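Local coordinates for glycosylation Associate Protein 1 (PDB 6OYC) that probably takes part, within the Gap123 complex, in glycosylation and accessory Sec export of bacterial surface adhesins, perhaps by binding sugars, at residues 167-170 with 176-179; 190-193 with 199-202; 350-355 with 418-423; 412-417 with 435-440. One frame throughout, in Å; residues are numbered along the deposited sequence.

Contact 1: residues 167-170 with 176-179; sequences YQDY and ERIM
Arg177 lies across Asp169 where two antiparallel strands of a beta hairpin meet, while Tyr170 and Met179 pack together on the sheet face that carries them both. From CB, the arginine chain sets CG anti to the backbone N (chi1 -176°), which brings CG beside Asp169 CB at 4.1 Å, with Tyr170 O also near. The next carbon, CD, presses on the carboxylate, 3.2 Å from Asp169 CG. The bend at chi3 then turns the guanidinium back toward the acid, and at the tip Arg177 NH1 donates to Asp169 OD2 at 3.1 Å. This salt bridge is far from straight (138° at the hydrogen): NH1 comes from above the carboxylate plane, and the two flat groups stand 56° apart. The second oxygen, OD1, forms a salt bridge with Arg180.

Tyr170 and Met179 form a hydrogen-bonded antiparallel pair, with Tyr170 N donating to Met179 O at 2.9 Å. Ile178 N returns the link to Tyr170 O at 2.8 Å, and because Ile178 and Met179 both stand opposite Tyr170, the hairpin has a classic beta bulge here. Met179 CE lies over one face of the tyrosine ring, 3.7 Å from its centroid, a CH-pi contact, with SD more oblique. Tyr170 OH is hydrogen-bonded to Glu181. Helix 76-80 packs on Ile178 and Met179, strand 190-192 flanks Met179, and strand 154-161 borders the hairpin beyond Asp169.

Contact 2: residues 190-193 with 199-202; sequences VEIN and HFLK
Ile192 sits over one face of the Phe200 ring, and this aliphatic-aromatic packing is the heart of the contact. Both branches of the isoleucine lie over the same ring face but above different sides of it. CD1 makes the CH-pi contact, 4.1 Å from the ring centroid and 19° off the normal, and approaches the CD2-CE2 side. CG2 rests above the other side, 3.8 Å from Phe200 CD1. The torsions explain the double touch: CG1 is anti to the carbonyl carbon (chi1 -55°), and the turn at chi2 (-64°) folds CD1 round until the two methyl groups point at the ring together.

Contact with the polar main chain is of another kind. Ile192 CG1 lies 3.6 Å from Lys202 O, a carbonyl resting on aliphatic carbon, while the backbone of Ile192 is hydrogen-bonded to Leu203 next door.

Ionic and hydrogen-bonding groups of the loop turn elsewhere. Lys202 NZ forms a salt bridge with Glu210, and Leu201 N is hydrogen-bonded to Glu214, both on helix 208-223, to which the loop is thereby tied. Leu211 of that helix touches both Ile192 and Phe200, as does Tyr205, so the two side chains belong to a small apolar cluster. This is the packing of a beta meander near its end, where the loop joining strands 190-192 and 204-205 of a ten-stranded antiparallel sheet folds back over the buried Ile192.

Contact 3: residues 350-355 with 418-423; sequences KVTFVS and INRLEY
The guanidinium of Arg420 has the side chain of Thr352 against one of its faces, with CG2 3.0 Å above the plane and displaced toward the rim. The threonine belongs to an inner strand, 349-354, of a six-stranded parallel sheet whose order, 3-2-1-4-5-6, makes it Rossmann-like, consistent with the GT-B clan of the family. From its place over the guanidinium the methyl group is 3.3 Å from Arg420 NH2 and 3.5 Å from Arg420 CZ, and Thr352 OG1 comes within 3.1 Å of Arg420 NH1. A second flat group, the Phe353 ring, is carried by the same strand but faces the other way: Val351 CG1 lies 3.7 Å above one of its faces, and both residues pack against helix 329-344.

That helix leads into strand 349-354 along one face of the sheet. Helix 414-420, which crosses from strand 406-409 to strand 426-428, lies over the other, where Thr352 points. Arg420 of that helix reaches down to the sheet from the direction opposite to the threonine.

The arginine chain starts out pointing away from its own amide nitrogen and is bent at chi2 (71°), which turns its end toward the strand. There the charge is met by Glu319 of the adjacent strand 318-323: Glu319 OE1 takes part both in a salt bridge with Arg420 NH1 and in a hydrogen bond with Thr352 OG1.

Contact 4: residues 412-417 with 435-440; sequences LSETDI and DLYTQI
The ring of Tyr437 packs between two helices, under Glu414 and beside Ile417. The segment that carries it begins with Asp435, the N-cap of helix 436-445. Asp435 OD2 accepts from Thr438 N at 2.9 Å and from Thr438 OG1 at 2.6 Å, and the two donors reach it from opposite faces of the carboxylate plane, which fixes the rotation of the acid at the helix start.

Two residues on, the Tyr437 side chain extends trans to the amide nitrogen (chi1 -176°), carrying the ring out to helix 414-420. Glu414 CG sits over it in a CH-pi contact, 3.9 Å from the centroid and 15° off the normal, and the carboxylate beyond is tilted only 17° from the ring plane. That carboxylate is held from the N-terminal part of the chain, OE1 accepting from Phe31 N and OE2 hydrogen-bonded to Tyr66 OH, and OE2 also forms a salt bridge with Arg306. Just before Glu414, Ser413 caps its helix, OG accepting from Asp416 N. Ile417 runs alongside the ring in the reverse direction: CG2 lies in the ring plane at its edge, 3.9 Å from Tyr437 CE2, and CD1 comes to 3.8 Å from Tyr437 CD2. The hydroxyl is hydrogen-bonded to Asp304.

Thr438 follows, its OG1 also hydrogen-bonded to Tyr356. Two capped helices side by side on a parallel sheet, with Glu414 bound by N-terminal residues, suit the interface between the two Rossmann-like halves of a GT-B fold.

In the fold
The four contacts fall into two pairs on different parts of the chain. Contacts 1 and 2 both involve the ten-stranded sheet through the neighbouring strands 177-182 and 190-192, while 199-202 is the loop after them. Their centres are about 11 Å apart, and Arg177 O lies 2.8 Å from Asn193 ND2, Ile178 O 2.9 Å from Asn193 N. Contacts 3 and 4 belong to the C-terminal parallel sheet and its helices, Rossmann-like in strand order, and share helix 414-420; their centres are about 10 Å apart, and Ile418 CG1 packs 3.6 Å from Tyr437 OH. Between the pairs there is no touch: the centres of contacts 1 and 3 are about 44 Å apart.

Contact 1: residues 167-170 with 176-179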
loop_
_atom_site.group_PDB
_atom_site.type_symbol
_atom_site.label_atom_id
_atom_site.label_comp_id
_atom_site.label_asym_id
_atom_site.label_seq_id
_atom_site.Cartn_x
_atom_site.Cartn_y
_atom_site.Cartn_z
ATOM N N TYR A 167 26.542 -3.025 -8.339
ATOM C CA TYR A 167 26.546 -3.076 -6.878
ATOM C C TYR A 167 25.984 -1.771 -6.314
ATOM O O TYR A 167 25.884 -0.753 -7.006
ATOM C CB TYR A 167 27.958 -3.318 -6.325
ATOM C CG TYR A 167 28.973 -2.309 -6.837
ATOM C CD1 TYR A 167 29.125 -1.067 -6.232
ATOM C CD2 TYR A 167 29.759 -2.590 -7.936
ATOM C CE1 TYR A 167 30.032 -0.151 -6.702
ATOM C CE2 TYR A 167 30.672 -1.667 -8.418
ATOM C CZ TYR A 167 30.803 -0.460 -7.801
ATOM O OH TYR A 167 31.714 0.444 -8.286
ATOM N N GLN A 168 25.678 -1.805 -5.020
ATOM C CA GLN A 168 25.066 -0.688 -4.317
ATOM C C GLN A 168 25.901 -0.342 -3.090
ATOM O O GLN A 168 26.146 -1.208 -2.238
ATOM C CB GLN A 168 23.627 -1.024 -3.896
ATOM C CG GLN A 168 22.833 0.199 -3.472
ATOM C CD GLN A 168 21.398 0.177 -4.006
ATOM O OE1 GLN A 168 20.893 -0.868 -4.432
ATOM N NE2 GLN A 168 20.740 1.335 -3.975
ATOM N N ASP A 169 26.329 0.915 -2.997
ATOM C CA ASP A 169 27.058 1.409 -1.833
ATOM C C ASP A 169 26.088 2.105 -0.883
ATOM O O ASP A 169 25.433 3.076 -1.273
ATOM C CB ASP A 169 28.172 2.361 -2.263
ATOM C CG ASP A 169 29.304 1.635 -2.953
ATOM O OD1 ASP A 169 29.216 0.386 -3.028
ATOM O OD2 ASP A 169 30.273 2.292 -3.410
ATOM N N TYR A 170 25.993 1.617 0.356
ATOM C CA TYR A 170 25.129 2.230 1.353
ATOM C C TYR A 170 25.965 3.138 2.234
ATOM O O TYR A 170 27.022 2.730 2.725
ATOM C CB TYR A 170 24.425 1.194 2.221
ATOM C CG TYR A 170 23.486 0.238 1.522
ATOM C CD1 TYR A 170 23.982 -0.814 0.745
ATOM C CD2 TYR A 170 22.099 0.342 1.691
ATOM C CE1 TYR A 170 23.119 -1.722 0.130
ATOM C CE2 TYR A 170 21.218 -0.559 1.072
ATOM C CZ TYR A 170 21.741 -1.590 0.298
ATOM O OH TYR A 170 20.899 -2.500 -0.297
ATOM N N GLU A 176 30.364 8.542 4.215
ATOM C CA GLU A 176 31.201 7.346 4.337
ATOM C C GLU A 176 30.425 6.082 3.963
ATOM O O GLU A 176 29.282 5.883 4.381
ATOM C CB GLU A 176 31.736 7.202 5.771
ATOM C CG GLU A 176 32.793 6.112 5.882
ATOM C CD GLU A 176 33.341 5.930 7.288
ATOM O OE1 GLU A 176 32.648 6.310 8.267
ATOM O OE2 GLU A 176 34.468 5.395 7.409
ATOM N N ARG A 177 31.064 5.214 3.195
ATOM C CA ARG A 177 30.450 3.953 2.816
ATOM C C ARG A 177 30.469 2.969 3.980
ATOM O O ARG A 177 31.529 2.672 4.535
ATOM C CB ARG A 177 31.166 3.353 1.612
ATOM C CG ARG A 177 30.486 2.072 1.133
ATOM C CD ARG A 177 31.004 1.660 -0.212
ATOM N NE ARG A 177 32.359 1.143 -0.121
ATOM C CZ ARG A 177 33.327 1.446 -0.977
ATOM N NH1 ARG A 177 33.072 2.265 -1.986
ATOM N NH2 ARG A 177 34.548 0.927 -0.825
ATOM N N ILE A 178 29.300 2.458 4.351
ATOM C CA ILE A 178 29.249 1.424 5.381
ATOM C C ILE A 178 29.380 0.040 4.778
ATOM O O ILE A 178 30.087 -0.810 5.319
ATOM C CB ILE A 178 27.962 1.530 6.210
ATOM C CG1 ILE A 178 27.844 2.923 6.826
ATOM C CG2 ILE A 178 27.949 0.447 7.261
ATOM C CD1 ILE A 178 28.941 3.257 7.769
ATOM N N MET A 179 28.707 -0.215 3.661
ATOM C CA MET A 179 28.792 -1.537 3.055
ATOM C C MET A 179 28.462 -1.432 1.577
ATOM O O MET A 179 27.784 -0.499 1.134
ATOM C CB MET A 179 27.860 -2.542 3.740
ATOM C CG MET A 179 26.403 -2.188 3.571
ATOM S SD MET A 179 25.257 -3.317 4.333
ATOM C CE MET A 179 23.717 -2.479 3.991
#

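Contact 2: residues 190-193 with 199-202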
loop_
_atom_site.group_PDB
_atom_site.type_symbol
_atom_site.label_atom_id
_atom_site.label_comp_id
_atom_site.label_asym_id
_atom_site.label_seq_id
_atom_site.Cartn_x
_atom_site.Cartn_y
_atom_site.Cartn_z
ATOM N N VAL A 190 27.879 -9.220 0.234
ATOM C CA VAL A 190 27.942 -7.922 0.893
ATOM C C VAL A 190 29.323 -7.761 1.525
ATOM O O VAL A 190 29.785 -8.658 2.241
ATOM C CB VAL A 190 26.825 -7.795 1.951
ATOM C CG1 VAL A 190 26.870 -6.438 2.677
ATOM C CG2 VAL A 190 25.456 -8.003 1.317
ATOM N N GLU A 191 29.974 -6.618 1.275
ATOM C CA GLU A 191 31.270 -6.286 1.866
ATOM C C GLU A 191 31.095 -5.130 2.843
ATOM O O GLU A 191 30.682 -4.035 2.450
ATOM C CB GLU A 191 32.307 -5.910 0.801
ATOM C CG GLU A 191 32.748 -7.060 -0.112
ATOM C CD GLU A 191 33.497 -6.592 -1.377
ATOM O OE1 GLU A 191 33.856 -5.390 -1.449
ATOM O OE2 GLU A 191 33.733 -7.430 -2.298
ATOM N N ILE A 192 31.451 -5.368 4.094
ATOM C CA ILE A 192 31.460 -4.344 5.129
ATOM C C ILE A 192 32.729 -3.501 5.020
ATOM O O ILE A 192 33.822 -4.031 4.802
ATOM C CB ILE A 192 31.361 -5.018 6.508
ATOM C CG1 ILE A 192 30.117 -5.929 6.576
ATOM C CG2 ILE A 192 31.452 -3.989 7.615
ATOM C CD1 ILE A 192 28.793 -5.187 6.438
ATOM N N ASN A 193 32.594 -2.186 5.181
ATOM C CA ASN A 193 33.734 -1.298 5.371
ATOM C C ASN A 193 34.613 -1.804 6.519
ATOM O O ASN A 193 34.160 -1.822 7.673
ATOM C CB ASN A 193 33.263 0.120 5.685
ATOM C CG ASN A 193 34.417 1.121 5.772
ATOM O OD1 ASN A 193 35.566 0.746 6.024
ATOM N ND2 ASN A 193 34.114 2.405 5.546
ATOM N N HIS A 199 31.453 -3.455 14.469
ATOM C CA HIS A 199 30.030 -3.599 14.747
ATOM C C HIS A 199 29.411 -4.847 14.121
ATOM O O HIS A 199 28.199 -5.042 14.247
ATOM C CB HIS A 199 29.274 -2.355 14.278
ATOM C CG HIS A 199 29.865 -1.072 14.767
ATOM N ND1 HIS A 199 29.865 -0.716 16.098
ATOM C CD2 HIS A 199 30.472 -0.056 14.107
ATOM C CE1 HIS A 199 30.457 0.458 16.240
ATOM N NE2 HIS A 199 30.835 0.882 15.048
ATOM N N PHE A 200 30.196 -5.700 13.472
ATOM C CA PHE A 200 29.653 -6.821 12.720
ATOM C C PHE A 200 30.402 -8.110 13.026
ATOM O O PHE A 200 31.604 -8.101 13.319
ATOM C CB PHE A 200 29.716 -6.560 11.215
ATOM C CG PHE A 200 28.970 -5.323 10.788
ATOM C CD1 PHE A 200 29.547 -4.061 10.920
ATOM C CD2 PHE A 200 27.695 -5.416 10.241
ATOM C CE1 PHE A 200 28.857 -2.910 10.521
ATOM C CE2 PHE A 200 27.004 -4.268 9.832
ATOM C CZ PHE A 200 27.585 -3.018 9.969
ATOM N N LEU A 201 29.679 -9.230 12.922
ATOM C CA LEU A 201 30.281 -10.546 13.113
ATOM C C LEU A 201 31.125 -10.981 11.920
ATOM O O LEU A 201 31.974 -11.874 12.069
ATOM C CB LEU A 201 29.190 -11.596 13.380
ATOM C CG LEU A 201 28.517 -11.531 14.751
ATOM C CD1 LEU A 201 27.417 -12.586 14.851
ATOM C CD2 LEU A 201 29.553 -11.689 15.905
ATOM N N LYS A 202 30.912 -10.391 10.744
ATOM C CA LYS A 202 31.664 -10.764 9.553
ATOM C C LYS A 202 32.024 -9.518 8.760
ATOM O O LYS A 202 31.357 -8.487 8.851
ATOM C CB LYS A 202 30.881 -11.730 8.651
ATOM C CG LYS A 202 30.683 -13.106 9.231
ATOM C CD LYS A 202 29.389 -13.731 8.771
ATOM C CE LYS A 202 29.545 -14.443 7.463
ATOM N NZ LYS A 202 28.931 -15.796 7.574
#

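Contact 3: residues 350-355 with 418-423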
loop_
_atom_site.group_PDB
_atom_site.type_symbol
_atom_site.label_atom_id
_atom_site.label_comp_id
_atom_site.label_asym_id
_atom_site.label_seq_id
_atom_site.Cartn_x
_atom_site.Cartn_y
_atom_site.Cartn_z
ATOM N N LYS A 350 -24.634 11.783 -10.321
ATOM C CA LYS A 350 -23.453 11.981 -11.143
ATOM C C LYS A 350 -22.602 10.721 -11.059
ATOM O O LYS A 350 -22.623 10.017 -10.047
ATOM C CB LYS A 350 -22.661 13.203 -10.684
ATOM C CG LYS A 350 -23.510 14.471 -10.625
ATOM C CD LYS A 350 -22.661 15.710 -10.389
ATOM C CE LYS A 350 -23.482 16.993 -10.488
ATOM N NZ LYS A 350 -22.665 18.188 -10.120
ATOM N N VAL A 351 -21.865 10.419 -12.125
ATOM C CA VAL A 351 -21.053 9.207 -12.160
ATOM C C VAL A 351 -19.593 9.590 -12.371
ATOM O O VAL A 351 -19.250 10.262 -13.352
ATOM C CB VAL A 351 -21.525 8.216 -13.239
ATOM C CG1 VAL A 351 -20.601 6.972 -13.263
ATOM C CG2 VAL A 351 -22.978 7.800 -12.997
ATOM N N THR A 352 -18.737 9.163 -11.453
ATOM C CA THR A 352 -17.291 9.232 -11.648
ATOM C C THR A 352 -16.782 7.844 -12.012
ATOM O O THR A 352 -16.797 6.931 -11.173
ATOM C CB THR A 352 -16.571 9.728 -10.400
ATOM O OG1 THR A 352 -17.110 10.986 -9.997
ATOM C CG2 THR A 352 -15.073 9.855 -10.677
ATOM N N PHE A 353 -16.310 7.701 -13.250
ATOM C CA PHE A 353 -15.638 6.480 -13.677
ATOM C C PHE A 353 -14.207 6.456 -13.152
ATOM O O PHE A 353 -13.459 7.432 -13.287
ATOM C CB PHE A 353 -15.644 6.358 -15.195
ATOM C CG PHE A 353 -17.016 6.247 -15.773
ATOM C CD1 PHE A 353 -17.812 5.146 -15.478
ATOM C CD2 PHE A 353 -17.531 7.264 -16.570
ATOM C CE1 PHE A 353 -19.088 5.044 -15.997
ATOM C CE2 PHE A 353 -18.810 7.177 -17.091
ATOM C CZ PHE A 353 -19.591 6.066 -16.816
ATOM N N VAL A 354 -13.834 5.332 -12.560
ATOM C CA VAL A 354 -12.586 5.200 -11.824
ATOM C C VAL A 354 -11.774 4.081 -12.459
ATOM O O VAL A 354 -12.257 2.949 -12.587
ATOM C CB VAL A 354 -12.852 4.920 -10.339
ATOM C CG1 VAL A 354 -11.526 4.705 -9.547
ATOM C CG2 VAL A 354 -13.687 6.057 -9.764
ATOM N N SER A 355 -10.550 4.401 -12.872
ATOM C CA SER A 355 -9.607 3.415 -13.380
ATOM C C SER A 355 -8.370 3.436 -12.496
ATOM O O SER A 355 -7.735 4.487 -12.328
ATOM C CB SER A 355 -9.232 3.698 -14.835
ATOM O OG SER A 355 -8.112 2.926 -15.220
ATOM N N ILE A 418 -9.159 8.277 -0.977
ATOM C CA ILE A 418 -9.764 8.769 0.248
ATOM C C ILE A 418 -10.405 10.123 0.004
ATOM O O ILE A 418 -11.543 10.369 0.424
ATOM C CB ILE A 418 -8.711 8.826 1.369
ATOM C CG1 ILE A 418 -8.291 7.409 1.780
ATOM C CG2 ILE A 418 -9.269 9.598 2.552
ATOM C CD1 ILE A 418 -7.051 7.353 2.702
ATOM N N ASN A 419 -9.706 11.011 -0.709
ATOM C CA ASN A 419 -10.290 12.311 -0.995
ATOM C C ASN A 419 -11.468 12.178 -1.946
ATOM O O ASN A 419 -12.510 12.812 -1.743
ATOM C CB ASN A 419 -9.234 13.256 -1.549
ATOM C CG ASN A 419 -8.462 13.943 -0.449
ATOM O OD1 ASN A 419 -8.841 15.017 0.018
ATOM N ND2 ASN A 419 -7.393 13.303 0.008
ATOM N N ARG A 420 -11.348 11.310 -2.952
ATOM C CA ARG A 420 -12.410 11.209 -3.942
ATOM C C ARG A 420 -13.684 10.613 -3.332
ATOM O O ARG A 420 -14.791 10.945 -3.767
ATOM C CB ARG A 420 -11.900 10.437 -5.171
ATOM C CG ARG A 420 -12.650 10.789 -6.508
ATOM C CD ARG A 420 -12.292 12.234 -7.026
ATOM N NE ARG A 420 -12.704 12.578 -8.401
ATOM C CZ ARG A 420 -13.960 12.603 -8.878
ATOM N NH1 ARG A 420 -15.010 12.302 -8.111
ATOM N NH2 ARG A 420 -14.171 12.933 -10.151
ATOM N N LEU A 421 -13.561 9.806 -2.277
ATOM C CA LEU A 421 -14.700 9.153 -1.653
ATOM C C LEU A 421 -15.353 9.989 -0.564
ATOM O O LEU A 421 -16.371 9.560 -0.007
ATOM C CB LEU A 421 -14.268 7.811 -1.061
ATOM C CG LEU A 421 -14.053 6.716 -2.106
ATOM C CD1 LEU A 421 -13.403 5.477 -1.472
ATOM C CD2 LEU A 421 -15.364 6.354 -2.789
ATOM N N GLU A 422 -14.793 11.160 -0.256
ATOM C CA GLU A 422 -15.265 11.943 0.882
ATOM C C GLU A 422 -16.771 12.171 0.824
ATOM O O GLU A 422 -17.487 11.951 1.803
ATOM C CB GLU A 422 -14.529 13.286 0.930
ATOM C CG GLU A 422 -14.689 14.017 2.253
ATOM C CD GLU A 422 -14.070 15.400 2.234
ATOM O OE1 GLU A 422 -13.529 15.791 1.172
ATOM O OE2 GLU A 422 -14.135 16.094 3.277
ATOM N N TYR A 423 -17.267 12.616 -0.325
ATOM C CA TYR A 423 -18.670 12.970 -0.475
ATOM C C TYR A 423 -19.431 11.978 -1.350
ATOM O O TYR A 423 -20.533 12.287 -1.798
ATOM C CB TYR A 423 -18.796 14.397 -1.029
ATOM C CG TYR A 423 -18.219 15.460 -0.101
ATOM C CD1 TYR A 423 -18.903 15.852 1.053
ATOM C CD2 TYR A 423 -16.985 16.059 -0.369
ATOM C CE1 TYR A 423 -18.376 16.812 1.914
ATOM C CE2 TYR A 423 -16.450 17.017 0.486
ATOM C CZ TYR A 423 -17.149 17.390 1.626
ATOM O OH TYR A 423 -16.616 18.338 2.474
#

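Contact 4: residues 412-417 with 435-440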
loop_
_atom_site.group_PDB
_atom_site.type_symbol
_atom_site.label_atom_id
_atom_site.label_comp_id
_atom_site.label_asym_id
_atom_site.label_seq_id
_atom_site.Cartn_x
_atom_site.Cartn_y
_atom_site.Cartn_z
ATOM N N LEU A 412 -4.092 8.197 -7.977
ATOM C CA LEU A 412 -2.678 7.830 -7.989
ATOM C C LEU A 412 -2.206 7.165 -6.700
ATOM O O LEU A 412 -1.113 6.598 -6.683
ATOM C CB LEU A 412 -1.803 9.075 -8.241
ATOM C CG LEU A 412 -2.122 9.854 -9.534
ATOM C CD1 LEU A 412 -1.486 11.245 -9.550
ATOM C CD2 LEU A 412 -1.713 9.061 -10.762
ATOM N N SER A 413 -2.995 7.227 -5.635
ATOM C CA SER A 413 -2.566 6.856 -4.295
ATOM C C SER A 413 -3.820 6.576 -3.484
ATOM O O SER A 413 -4.930 6.913 -3.899
ATOM C CB SER A 413 -1.756 7.982 -3.642
ATOM O OG SER A 413 -2.607 9.109 -3.389
ATOM N N GLU A 414 -3.634 5.977 -2.305
ATOM C CA GLU A 414 -4.757 5.835 -1.385
ATOM C C GLU A 414 -5.314 7.195 -0.993
ATOM O O GLU A 414 -6.528 7.352 -0.845
ATOM C CB GLU A 414 -4.341 5.047 -0.145
ATOM C CG GLU A 414 -4.124 3.574 -0.437
ATOM C CD GLU A 414 -3.228 2.877 0.575
ATOM O OE1 GLU A 414 -2.980 1.666 0.404
ATOM O OE2 GLU A 414 -2.768 3.528 1.535
ATOM N N THR A 415 -4.443 8.202 -0.852
ATOM C CA THR A 415 -4.910 9.530 -0.464
ATOM C C THR A 415 -5.877 10.108 -1.496
ATOM O O THR A 415 -6.869 10.743 -1.130
ATOM C CB THR A 415 -3.718 10.470 -0.242
ATOM O OG1 THR A 415 -2.781 9.847 0.634
ATOM C CG2 THR A 415 -4.163 11.746 0.418
ATOM N N ASP A 416 -5.598 9.924 -2.791
ATOM C CA ASP A 416 -6.562 10.308 -3.821
ATOM C C ASP A 416 -7.906 9.633 -3.591
ATOM O O ASP A 416 -8.948 10.293 -3.548
ATOM C CB ASP A 416 -6.046 9.919 -5.197
ATOM C CG ASP A 416 -5.127 10.931 -5.771
ATOM O OD1 ASP A 416 -4.934 11.980 -5.127
ATOM O OD2 ASP A 416 -4.569 10.657 -6.852
ATOM N N ILE A 417 -7.889 8.306 -3.448
ATOM C CA ILE A 417 -9.120 7.547 -3.274
ATOM C C ILE A 417 -9.881 8.067 -2.076
ATOM O O ILE A 417 -11.096 8.284 -2.128
ATOM C CB ILE A 417 -8.804 6.054 -3.119
ATOM C CG1 ILE A 417 -8.160 5.524 -4.405
ATOM C CG2 ILE A 417 -10.067 5.282 -2.705
ATOM C CD1 ILE A 417 -7.607 4.129 -4.251
ATOM N N ASP A 435 -11.904 -4.471 -6.748
ATOM C CA ASP A 435 -10.707 -3.914 -6.134
ATOM C C ASP A 435 -10.771 -4.016 -4.604
ATOM O O ASP A 435 -11.761 -3.622 -3.971
ATOM C CB ASP A 435 -10.533 -2.459 -6.581
ATOM C CG ASP A 435 -9.311 -1.798 -5.955
ATOM O OD1 ASP A 435 -8.192 -2.162 -6.340
ATOM O OD2 ASP A 435 -9.466 -0.930 -5.068
ATOM N N LEU A 436 -9.706 -4.562 -4.017
ATOM C CA LEU A 436 -9.690 -4.821 -2.580
ATOM C C LEU A 436 -9.714 -3.527 -1.782
ATOM O O LEU A 436 -10.510 -3.382 -0.842
ATOM C CB LEU A 436 -8.456 -5.648 -2.205
ATOM C CG LEU A 436 -8.254 -5.798 -0.689
ATOM C CD1 LEU A 436 -9.408 -6.614 -0.126
ATOM C CD2 LEU A 436 -6.899 -6.430 -0.315
ATOM N N TYR A 437 -8.834 -2.576 -2.123
ATOM C CA TYR A 437 -8.766 -1.365 -1.323
ATOM C C TYR A 437 -10.094 -0.612 -1.367
ATOM O O TYR A 437 -10.534 -0.057 -0.356
ATOM C CB TYR A 437 -7.620 -0.454 -1.771
ATOM C CG TYR A 437 -7.575 0.729 -0.823
ATOM C CD1 TYR A 437 -7.152 0.564 0.491
ATOM C CD2 TYR A 437 -8.045 1.979 -1.199
ATOM C CE1 TYR A 437 -7.146 1.629 1.396
ATOM C CE2 TYR A 437 -8.041 3.062 -0.289
ATOM C CZ TYR A 437 -7.594 2.874 1.002
ATOM O OH TYR A 437 -7.591 3.912 1.916
ATOM N N THR A 438 -10.754 -0.602 -2.528
ATOM C CA THR A 438 -12.069 0.025 -2.647
ATOM C C THR A 438 -13.081 -0.626 -1.711
ATOM O O THR A 438 -13.894 0.068 -1.088
ATOM C CB THR A 438 -12.548 -0.045 -4.101
ATOM O OG1 THR A 438 -11.603 0.629 -4.940
ATOM C CG2 THR A 438 -13.912 0.614 -4.272
ATOM N N GLN A 439 -13.052 -1.958 -1.602
ATOM C CA GLN A 439 -13.933 -2.640 -0.653
ATOM C C GLN A 439 -13.639 -2.204 0.779
ATOM O O GLN A 439 -14.563 -1.921 1.553
ATOM C CB GLN A 439 -13.785 -4.154 -0.784
ATOM C CG GLN A 439 -14.230 -4.709 -2.107
ATOM C CD GLN A 439 -14.053 -6.205 -2.167
ATOM O OE1 GLN A 439 -12.923 -6.721 -2.212
ATOM N NE2 GLN A 439 -15.164 -6.921 -2.140
ATOM N N ILE A 440 -12.352 -2.162 1.153
ATOM C CA ILE A 440 -11.967 -1.713 2.494
ATOM C C ILE A 440 -12.449 -0.295 2.740
ATOM O O ILE A 440 -12.964 0.024 3.818
ATOM C CB ILE A 440 -10.443 -1.814 2.681
ATOM C CG1 ILE A 440 -10.010 -3.278 2.810
ATOM C CG2 ILE A 440 -9.994 -1.000 3.890
ATOM C CD1 ILE A 440 -8.564 -3.494 2.403
#